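Local coordinates for protein myosin IE heavy chain (Dictyostelium discoideum, PDB 1LKX) that is a single-headed myosin whose motor domain, forming this chain, binds actin and hydrolyses ATP, while the whole protein may move membranes relative to actin, at residues 195-209 against 232-246. Numbering follows the deposited sequence.
Sequences GERSFHIFYQMLKGL and SGCFDVSTIDDSGEF
Arg197 and Lys207 both bind the Asp242 carboxylate, in a salt-bridge network with Asp236. CG anti to N (chi1 -155°) and an extended chain carry the Arg197 guanidinium to that carboxylate. The two groups are nearly coplanar, and Arg197 NH1 donates to the syn lone pair of Asp242 OD2 at 3.0 Å. Arg197 NH1 also donates to Phe235 O at 3.2 Å, from above the carbonyl plane. Val237 CG2 lies over one guanidinium face, the Tyr203 ring over the other. Lys207 NZ reaches Asp242 OD1 on the anti side at 3.0 Å and bonds weakly to Asp236 OD2 and Phe235 O. With an alanine in place of Arg197, Asp242 would probably keep Lys207 but lose the guanidinium, leaving Phe235 O with the weak lysine bond. Ser243 OG donates to Lys207 O, and Ser232 OG to Glu196 O. Gly195 N donates to Ser232 O at 2.8 Å. Tyr203 OH accepts from Ser198 N, while Glu196 pairs with Arg188. Helix 200-206 and residues 242-246, the first turn of helix 242-255, cross at -94°, their axes 7.8 Å apart. Phe246 packs on Gly208 and Leu209. Phe246, Met205 and Leu209 meet Trp267 of helix 260-276, and Tyr203 touches helix 227-231.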
loop_
_atom_site.group_PDB
_atom_site.type_symbol
_atom_site.label_atom_id
_atom_site.label_comp_id
_atom_site.label_asym_id
_atom_site.label_seq_id
_atom_site.Cartn_x
_atom_site.Cartn_y
_atom_site.Cartn_z
ATOM N N GLY A 195 -18.397 -14.125 0.647
ATOM C CA GLY A 195 -17.910 -14.013 2.006
ATOM C C GLY A 195 -17.286 -12.652 2.202
ATOM O O GLY A 195 -17.397 -12.055 3.263
ATOM N N GLU A 196 -16.615 -12.159 1.171
ATOM C CA GLU A 196 -16.000 -10.851 1.251
ATOM C C GLU A 196 -17.074 -9.775 1.161
ATOM O O GLU A 196 -18.268 -10.070 1.095
ATOM C CB GLU A 196 -14.940 -10.677 0.157
ATOM C CG GLU A 196 -13.595 -11.329 0.521
ATOM C CD GLU A 196 -12.468 -11.021 -0.465
ATOM O OE1 GLU A 196 -12.383 -9.856 -0.918
ATOM O OE2 GLU A 196 -11.661 -11.937 -0.773
ATOM N N ARG A 197 -16.643 -8.523 1.142
ATOM C CA ARG A 197 -17.564 -7.407 1.131
ATOM C C ARG A 197 -17.018 -6.322 0.204
ATOM O O ARG A 197 -15.834 -6.306 -0.121
ATOM C CB ARG A 197 -17.645 -6.887 2.558
ATOM C CG ARG A 197 -18.883 -6.146 2.973
ATOM C CD ARG A 197 -18.477 -5.268 4.125
ATOM N NE ARG A 197 -19.587 -4.838 4.945
ATOM C CZ ARG A 197 -19.445 -3.961 5.923
ATOM N NH1 ARG A 197 -20.479 -3.591 6.658
ATOM N NH2 ARG A 197 -18.250 -3.444 6.150
ATOM N N SER A 198 -17.877 -5.410 -0.227
ATOM C CA SER A 198 -17.433 -4.339 -1.103
ATOM C C SER A 198 -16.811 -3.244 -0.243
ATOM O O SER A 198 -16.545 -3.462 0.948
ATOM C CB SER A 198 -18.617 -3.780 -1.889
ATOM O OG SER A 198 -18.218 -2.711 -2.723
ATOM N N PHE A 199 -16.574 -2.076 -0.839
ATOM C CA PHE A 199 -16.001 -0.959 -0.095
ATOM C C PHE A 199 -16.910 -0.498 1.054
ATOM O O PHE A 199 -18.137 -0.449 0.927
ATOM C CB PHE A 199 -15.699 0.208 -1.031
ATOM C CG PHE A 199 -14.599 -0.077 -1.998
ATOM C CD1 PHE A 199 -14.884 -0.418 -3.302
ATOM C CD2 PHE A 199 -13.266 -0.053 -1.583
ATOM C CE1 PHE A 199 -13.862 -0.736 -4.191
ATOM C CE2 PHE A 199 -12.239 -0.368 -2.458
ATOM C CZ PHE A 199 -12.536 -0.711 -3.769
ATOM N N HIS A 200 -16.289 -0.160 2.177
ATOM C CA HIS A 200 -17.025 0.242 3.359
ATOM C C HIS A 200 -18.109 1.276 3.134
ATOM O O HIS A 200 -19.285 1.013 3.386
ATOM C CB HIS A 200 -16.069 0.757 4.436
ATOM C CG HIS A 200 -15.099 -0.270 4.923
ATOM N ND1 HIS A 200 -15.364 -1.622 4.877
ATOM C CD2 HIS A 200 -13.870 -0.143 5.475
ATOM C CE1 HIS A 200 -14.335 -2.286 5.377
ATOM N NE2 HIS A 200 -13.415 -1.410 5.747
ATOM N N ILE A 201 -17.708 2.453 2.669
ATOM C CA ILE A 201 -18.634 3.551 2.450
ATOM C C ILE A 201 -20.024 3.112 1.995
ATOM O O ILE A 201 -21.016 3.612 2.499
ATOM C CB ILE A 201 -18.043 4.570 1.454
ATOM C CG1 ILE A 201 -18.865 5.854 1.470
ATOM C CG2 ILE A 201 -18.002 3.978 0.065
ATOM C CD1 ILE A 201 -18.890 6.522 2.796
ATOM N N PHE A 202 -20.103 2.170 1.066
ATOM C CA PHE A 202 -21.392 1.706 0.578
ATOM C C PHE A 202 -22.269 1.259 1.726
ATOM O O PHE A 202 -23.376 1.750 1.891
ATOM C CB PHE A 202 -21.227 0.539 -0.395
ATOM C CG PHE A 202 -20.790 0.944 -1.772
ATOM C CD1 PHE A 202 -21.560 1.800 -2.534
ATOM C CD2 PHE A 202 -19.618 0.444 -2.314
ATOM C CE1 PHE A 202 -21.168 2.153 -3.814
ATOM C CE2 PHE A 202 -19.216 0.788 -3.591
ATOM C CZ PHE A 202 -19.990 1.642 -4.344
ATOM N N TYR A 203 -21.774 0.324 2.525
ATOM C CA TYR A 203 -22.541 -0.190 3.652
ATOM C C TYR A 203 -22.794 0.864 4.708
ATOM O O TYR A 203 -23.881 0.947 5.259
ATOM C CB TYR A 203 -21.814 -1.369 4.274
ATOM C CG TYR A 203 -21.523 -2.451 3.280
ATOM C CD1 TYR A 203 -20.403 -2.394 2.467
ATOM C CD2 TYR A 203 -22.386 -3.520 3.132
ATOM C CE1 TYR A 203 -20.150 -3.389 1.524
ATOM C CE2 TYR A 203 -22.148 -4.514 2.199
ATOM C CZ TYR A 203 -21.029 -4.450 1.400
ATOM O OH TYR A 203 -20.785 -5.468 0.507
ATOM N N GLN A 204 -21.788 1.679 4.975
ATOM C CA GLN A 204 -21.902 2.713 5.986
ATOM C C GLN A 204 -22.895 3.808 5.607
ATOM O O GLN A 204 -23.607 4.336 6.460
ATOM C CB GLN A 204 -20.518 3.296 6.255
ATOM C CG GLN A 204 -19.479 2.208 6.449
ATOM C CD GLN A 204 -18.131 2.740 6.854
ATOM O OE1 GLN A 204 -17.689 3.774 6.366
ATOM N NE2 GLN A 204 -17.456 2.020 7.743
ATOM N N MET A 205 -22.942 4.150 4.328
ATOM C CA MET A 205 -23.872 5.169 3.854
ATOM C C MET A 205 -25.300 4.671 4.032
ATOM O O MET A 205 -26.182 5.402 4.494
ATOM C CB MET A 205 -23.635 5.460 2.378
ATOM C CG MET A 205 -24.854 6.009 1.683
ATOM S SD MET A 205 -24.662 5.993 -0.094
ATOM C CE MET A 205 -24.387 7.733 -0.433
ATOM N N LEU A 206 -25.520 3.418 3.650
ATOM C CA LEU A 206 -26.832 2.810 3.757
ATOM C C LEU A 206 -27.355 2.765 5.192
ATOM O O LEU A 206 -28.563 2.648 5.403
ATOM C CB LEU A 206 -26.796 1.406 3.155
ATOM C CG LEU A 206 -27.412 1.256 1.764
ATOM C CD1 LEU A 206 -27.100 2.464 0.914
ATOM C CD2 LEU A 206 -26.885 -0.005 1.110
ATOM N N LYS A 207 -26.458 2.870 6.173
ATOM C CA LYS A 207 -26.866 2.838 7.569
ATOM C C LYS A 207 -26.512 4.132 8.272
ATOM O O LYS A 207 -26.588 4.227 9.489
ATOM C CB LYS A 207 -26.191 1.677 8.284
ATOM C CG LYS A 207 -26.381 0.347 7.593
ATOM C CD LYS A 207 -25.582 -0.753 8.290
ATOM C CE LYS A 207 -25.479 -2.021 7.414
ATOM N NZ LYS A 207 -24.664 -3.127 8.025
ATOM N N GLY A 208 -26.130 5.140 7.503
ATOM C CA GLY A 208 -25.755 6.399 8.112
ATOM C C GLY A 208 -26.602 7.577 7.696
ATOM O O GLY A 208 -26.887 8.454 8.507
ATOM N N LEU A 209 -27.002 7.608 6.431
ATOM C CA LEU A 209 -27.826 8.697 5.929
ATOM C C LEU A 209 -29.234 8.665 6.518
ATOM O O LEU A 209 -29.742 7.606 6.902
ATOM C CB LEU A 209 -27.911 8.640 4.405
ATOM C CG LEU A 209 -26.632 8.972 3.656
ATOM C CD1 LEU A 209 -26.915 8.942 2.171
ATOM C CD2 LEU A 209 -26.133 10.339 4.072
ATOM N N SER A 232 -21.761 -11.106 -2.976
ATOM C CA SER A 232 -20.822 -11.730 -2.048
ATOM C C SER A 232 -21.486 -12.220 -0.776
ATOM O O SER A 232 -20.833 -12.780 0.103
ATOM C CB SER A 232 -19.701 -10.747 -1.696
ATOM O OG SER A 232 -20.212 -9.566 -1.101
ATOM N N GLY A 233 -22.790 -12.006 -0.683
ATOM C CA GLY A 233 -23.526 -12.433 0.493
ATOM C C GLY A 233 -22.811 -12.206 1.813
ATOM O O GLY A 233 -22.371 -13.149 2.463
ATOM N N CYS A 234 -22.696 -10.944 2.204
ATOM C CA CYS A 234 -22.044 -10.563 3.453
ATOM C C CYS A 234 -22.292 -9.075 3.613
ATOM O O CYS A 234 -21.864 -8.278 2.767
ATOM C CB CYS A 234 -20.546 -10.831 3.388
ATOM S SG CYS A 234 -19.682 -10.335 4.894
ATOM N N PHE A 235 -22.973 -8.700 4.694
ATOM C CA PHE A 235 -23.311 -7.303 4.892
ATOM C C PHE A 235 -22.884 -6.710 6.220
ATOM O O PHE A 235 -22.978 -5.498 6.414
ATOM C CB PHE A 235 -24.819 -7.120 4.716
ATOM C CG PHE A 235 -25.417 -8.016 3.671
ATOM C CD1 PHE A 235 -25.605 -9.366 3.928
ATOM C CD2 PHE A 235 -25.731 -7.527 2.414
ATOM C CE1 PHE A 235 -26.091 -10.219 2.948
ATOM C CE2 PHE A 235 -26.218 -8.374 1.425
ATOM C CZ PHE A 235 -26.395 -9.726 1.696
ATOM N N ASP A 236 -22.416 -7.555 7.130
ATOM C CA ASP A 236 -21.986 -7.094 8.450
ATOM C C ASP A 236 -20.583 -7.576 8.777
ATOM O O ASP A 236 -20.068 -8.495 8.142
ATOM C CB ASP A 236 -22.948 -7.600 9.527
ATOM C CG ASP A 236 -24.347 -6.999 9.401
ATOM O OD1 ASP A 236 -25.290 -7.544 10.018
ATOM O OD2 ASP A 236 -24.508 -5.975 8.695
ATOM N N VAL A 237 -19.965 -6.948 9.768
ATOM C CA VAL A 237 -18.619 -7.316 10.194
ATOM C C VAL A 237 -18.533 -6.948 11.668
ATOM O O VAL A 237 -18.588 -5.780 12.030
ATOM C CB VAL A 237 -17.515 -6.536 9.405
ATOM C CG1 VAL A 237 -16.130 -7.066 9.771
ATOM C CG2 VAL A 237 -17.735 -6.660 7.906
ATOM N N SER A 238 -18.421 -7.951 12.523
ATOM C CA SER A 238 -18.346 -7.705 13.957
ATOM C C SER A 238 -17.296 -6.656 14.252
ATOM O O SER A 238 -17.443 -5.860 15.166
ATOM C CB SER A 238 -17.974 -8.986 14.684
ATOM O OG SER A 238 -16.735 -9.475 14.196
ATOM N N THR A 239 -16.233 -6.672 13.458
ATOM C CA THR A 239 -15.112 -5.751 13.604
ATOM C C THR A 239 -15.483 -4.293 13.332
ATOM O O THR A 239 -14.926 -3.388 13.947
ATOM C CB THR A 239 -13.975 -6.119 12.618
ATOM O OG1 THR A 239 -13.832 -7.541 12.554
ATOM C CG2 THR A 239 -12.661 -5.492 13.056
ATOM N N ILE A 240 -16.423 -4.071 12.416
ATOM C CA ILE A 240 -16.808 -2.717 12.022
ATOM C C ILE A 240 -18.209 -2.280 12.425
ATOM O O ILE A 240 -19.146 -3.073 12.432
ATOM C CB ILE A 240 -16.713 -2.548 10.487
ATOM C CG1 ILE A 240 -15.529 -3.350 9.926
ATOM C CG2 ILE A 240 -16.585 -1.085 10.139
ATOM C CD1 ILE A 240 -14.173 -3.039 10.555
ATOM N N ASP A 241 -18.342 -1.001 12.753
ATOM C CA ASP A 241 -19.628 -0.436 13.120
ATOM C C ASP A 241 -19.987 0.565 12.028
ATOM O O ASP A 241 -19.657 1.748 12.108
ATOM C CB ASP A 241 -19.540 0.261 14.476
ATOM C CG ASP A 241 -20.780 1.078 14.791
ATOM O OD1 ASP A 241 -21.787 0.939 14.058
ATOM O OD2 ASP A 241 -20.749 1.857 15.769
ATOM N N ASP A 242 -20.668 0.081 10.999
ATOM C CA ASP A 242 -21.035 0.924 9.871
ATOM C C ASP A 242 -21.727 2.216 10.263
ATOM O O ASP A 242 -21.281 3.302 9.905
ATOM C CB ASP A 242 -21.923 0.142 8.907
ATOM C CG ASP A 242 -21.216 -1.064 8.311
ATOM O OD1 ASP A 242 -21.902 -1.935 7.746
ATOM O OD2 ASP A 242 -19.976 -1.140 8.399
ATOM N N SER A 243 -22.816 2.091 11.013
ATOM C CA SER A 243 -23.599 3.245 11.423
ATOM C C SER A 243 -22.804 4.291 12.171
ATOM O O SER A 243 -22.828 5.460 11.811
ATOM C CB SER A 243 -24.779 2.794 12.278
ATOM O OG SER A 243 -25.673 3.873 12.489
ATOM N N GLY A 244 -22.100 3.867 13.212
ATOM C CA GLY A 244 -21.327 4.806 13.998
ATOM C C GLY A 244 -20.161 5.354 13.223
ATOM O O GLY A 244 -19.762 6.506 13.400
ATOM N N GLU A 245 -19.619 4.513 12.353
ATOM C CA GLU A 245 -18.481 4.881 11.534
ATOM C C GLU A 245 -18.813 5.993 10.526
ATOM O O GLU A 245 -18.014 6.901 10.296
ATOM C CB GLU A 245 -17.965 3.643 10.801
ATOM C CG GLU A 245 -16.751 3.910 9.957
ATOM C CD GLU A 245 -15.624 4.472 10.772
ATOM O OE1 GLU A 245 -15.174 5.595 10.455
ATOM O OE2 GLU A 245 -15.196 3.787 11.726
ATOM N N PHE A 246 -19.994 5.920 9.929
ATOM C CA PHE A 246 -20.393 6.914 8.950
ATOM C C PHE A 246 -20.375 8.316 9.532
ATOM O O PHE A 246 -20.046 9.271 8.845
ATOM C CB PHE A 246 -21.789 6.606 8.426
ATOM C CG PHE A 246 -22.264 7.570 7.378
ATOM C CD1 PHE A 246 -21.719 7.557 6.101
ATOM C CD2 PHE A 246 -23.255 8.502 7.673
ATOM C CE1 PHE A 246 -22.152 8.458 5.124
ATOM C CE2 PHE A 246 -23.695 9.407 6.708
ATOM C CZ PHE A 246 -23.141 9.383 5.430
#